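Local coordinates for CD180 antigen (Mus musculus, PDB 3T6Q), which may cooperate with MD-1 and TLR4 in the B-cell innate immune response to bacterial lipopolysaccharide, leading to NF-kappa-B activation, at residues S102-L107 with H126-L131. Sequence-based numbering, arbitrary orientation.
Sequences SGPKAL and HNQKTL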
loop_
_atom_site.group_PDB
_atom_site.type_symbol
_atom_site.label_atom_id
_atom_site.label_comp_id
_atom_site.label_asym_id
_atom_site.label_seq_id
_atom_site.Cartn_x
_atom_site.Cartn_y
_atom_site.Cartn_z
ATOM N N SER A 102 0.690 20.474 15.814
ATOM C CA SER A 102 1.179 21.426 16.829
ATOM C C SER A 102 0.124 21.679 17.907
ATOM O O SER A 102 0.451 21.841 19.067
ATOM C CB SER A 102 1.616 22.753 16.167
ATOM O OG SER A 102 0.472 23.439 15.605
ATOM N N GLY A 103 -1.139 21.705 17.500
ATOM C CA GLY A 103 -2.271 21.952 18.373
ATOM C C GLY A 103 -2.512 20.898 19.460
ATOM O O GLY A 103 -2.549 21.230 20.657
ATOM N N PRO A 104 -2.683 19.625 19.067
ATOM C CA PRO A 104 -3.051 18.582 20.056
ATOM C C PRO A 104 -1.885 17.975 20.856
ATOM O O PRO A 104 -1.532 16.784 20.688
ATOM C CB PRO A 104 -3.740 17.512 19.203
ATOM C CG PRO A 104 -3.287 17.751 17.801
ATOM C CD PRO A 104 -2.796 19.155 17.671
ATOM N N LYS A 105 -1.302 18.777 21.743
ATOM C CA LYS A 105 -0.123 18.346 22.442
ATOM C C LYS A 105 -0.434 17.236 23.471
ATOM O O LYS A 105 0.462 16.458 23.787
ATOM C CB LYS A 105 0.612 19.540 23.098
ATOM C CG LYS A 105 1.281 20.536 22.129
ATOM C CD LYS A 105 2.122 21.569 22.897
ATOM C CE LYS A 105 2.543 22.827 22.140
ATOM N NZ LYS A 105 2.102 23.003 20.728
ATOM N N ALA A 106 -1.676 17.154 23.964
ATOM C CA ALA A 106 -2.097 16.055 24.872
ATOM C C ALA A 106 -2.757 14.870 24.137
ATOM O O ALA A 106 -3.441 14.054 24.769
ATOM C CB ALA A 106 -3.017 16.545 26.004
ATOM N N LEU A 107 -2.547 14.768 22.820
ATOM C CA LEU A 107 -3.129 13.648 22.063
ATOM C C LEU A 107 -2.744 12.302 22.695
ATOM O O LEU A 107 -1.584 12.099 23.029
ATOM C CB LEU A 107 -2.633 13.660 20.627
ATOM C CG LEU A 107 -3.480 12.775 19.689
ATOM C CD1 LEU A 107 -4.888 13.350 19.503
ATOM C CD2 LEU A 107 -2.737 12.577 18.401
ATOM N N HIS A 126 6.832 14.952 16.999
ATOM C CA HIS A 126 7.658 15.625 18.025
ATOM C C HIS A 126 6.879 16.469 19.042
ATOM O O HIS A 126 7.365 16.708 20.142
ATOM C CB HIS A 126 8.722 16.458 17.335
ATOM C CG HIS A 126 8.150 17.471 16.381
ATOM N ND1 HIS A 126 7.845 17.168 15.096
ATOM C CD2 HIS A 126 7.775 18.790 16.575
ATOM C CE1 HIS A 126 7.325 18.253 14.499
ATOM N NE2 HIS A 126 7.290 19.249 15.401
ATOM N N ASN A 127 5.669 16.904 18.704
ATOM C CA ASN A 127 4.801 17.640 19.640
ATOM C C ASN A 127 3.910 16.757 20.550
ATOM O O ASN A 127 3.165 17.286 21.381
ATOM C CB ASN A 127 3.879 18.615 18.891
ATOM C CG ASN A 127 4.567 19.898 18.500
ATOM O OD1 ASN A 127 5.263 20.500 19.313
ATOM N ND2 ASN A 127 4.374 20.335 17.246
ATOM N N GLN A 128 3.901 15.438 20.337
ATOM C CA GLN A 128 2.965 14.573 21.062
ATOM C C GLN A 128 3.765 13.872 22.160
ATOM O O GLN A 128 4.295 12.760 21.963
ATOM C CB GLN A 128 2.265 13.550 20.124
ATOM C CG GLN A 128 1.001 14.097 19.503
ATOM C CD GLN A 128 1.329 15.272 18.597
ATOM O OE1 GLN A 128 2.150 15.153 17.688
ATOM N NE2 GLN A 128 0.720 16.415 18.864
ATOM N N LYS A 129 3.868 14.534 23.312
ATOM C CA LYS A 129 4.710 14.015 24.390
ATOM C C LYS A 129 4.017 13.015 25.324
ATOM O O LYS A 129 4.686 12.369 26.113
ATOM C CB LYS A 129 5.312 15.178 25.199
ATOM C CG LYS A 129 6.682 15.636 24.740
ATOM C CD LYS A 129 6.613 16.546 23.535
ATOM C CE LYS A 129 7.993 17.091 23.213
ATOM N NZ LYS A 129 8.437 18.048 24.260
ATOM N N THR A 130 2.688 12.917 25.245
ATOM C CA THR A 130 1.908 11.991 26.081
ATOM C C THR A 130 1.184 10.886 25.268
ATOM O O THR A 130 0.193 10.336 25.718
ATOM C CB THR A 130 0.909 12.735 27.028
ATOM O OG1 THR A 130 -0.264 13.167 26.325
ATOM C CG2 THR A 130 1.570 13.919 27.721
ATOM N N LEU A 131 1.695 10.563 24.083
ATOM C CA LEU A 131 1.016 9.602 23.187
ATOM C C LEU A 131 0.931 8.227 23.880
ATOM O O LEU A 131 1.960 7.717 24.325
ATOM C CB LEU A 131 1.848 9.428 21.915
ATOM C CG LEU A 131 1.219 9.312 20.517
ATOM C CD1 LEU A 131 1.831 8.159 19.739
ATOM C CD2 LEU A 131 -0.285 9.291 20.471
HETATM O O HOH W 1 0.742 13.757 23.230
#
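The one direct hydrogen bond between 102-107 and 126-131 reaches its acceptor from above: Q128 NE2 donates to P104 O over 2.9 Å along a nearly straight N-H line (164°). The donor nevertheless stands 64° out of the carbonyl plane. L107 N, which closes the type I turn P104-L107, comes to the same oxygen from the opposite face, so P104 O is gripped by two donors. A bend at chi2 folds the Q128 amide back toward 102-107, where NE2 also donates to L101 O. Two carbonyls of the preceding loop, those of P104 and L101, hold the buried amide. P104 itself sits at the centre of an inverse gamma turn and packs on F77 and L83.

Beside this bond, L107 CB lies 3.8 Å from Q128 CG, the two aliphatic chains crossing at a slant. At the other end, the N127 amide nitrogen rests on the S102 backbone, ND2 3.4 Å from S102 CA. The K105 side chain runs past the backbone carbonyl of N127, then turns at chi4 (1°) to put NZ 2.6 Å from S102 O, a hydrogen bond inside its own loop. Toward L107 a water joins the backbones, donating to K105 O and L107 O and accepting from T130 N at 2.9 Å.

K105 lies nearest Q128, and from A106 onward the match shifts by one, to T130 and then L131, leading into the parallel strands 109-111 and 133-135. Such stacking of equivalent loops, one repeat on the next, is characteristic of the leucine-rich-repeat solenoid of Toll-like receptor ectodomains.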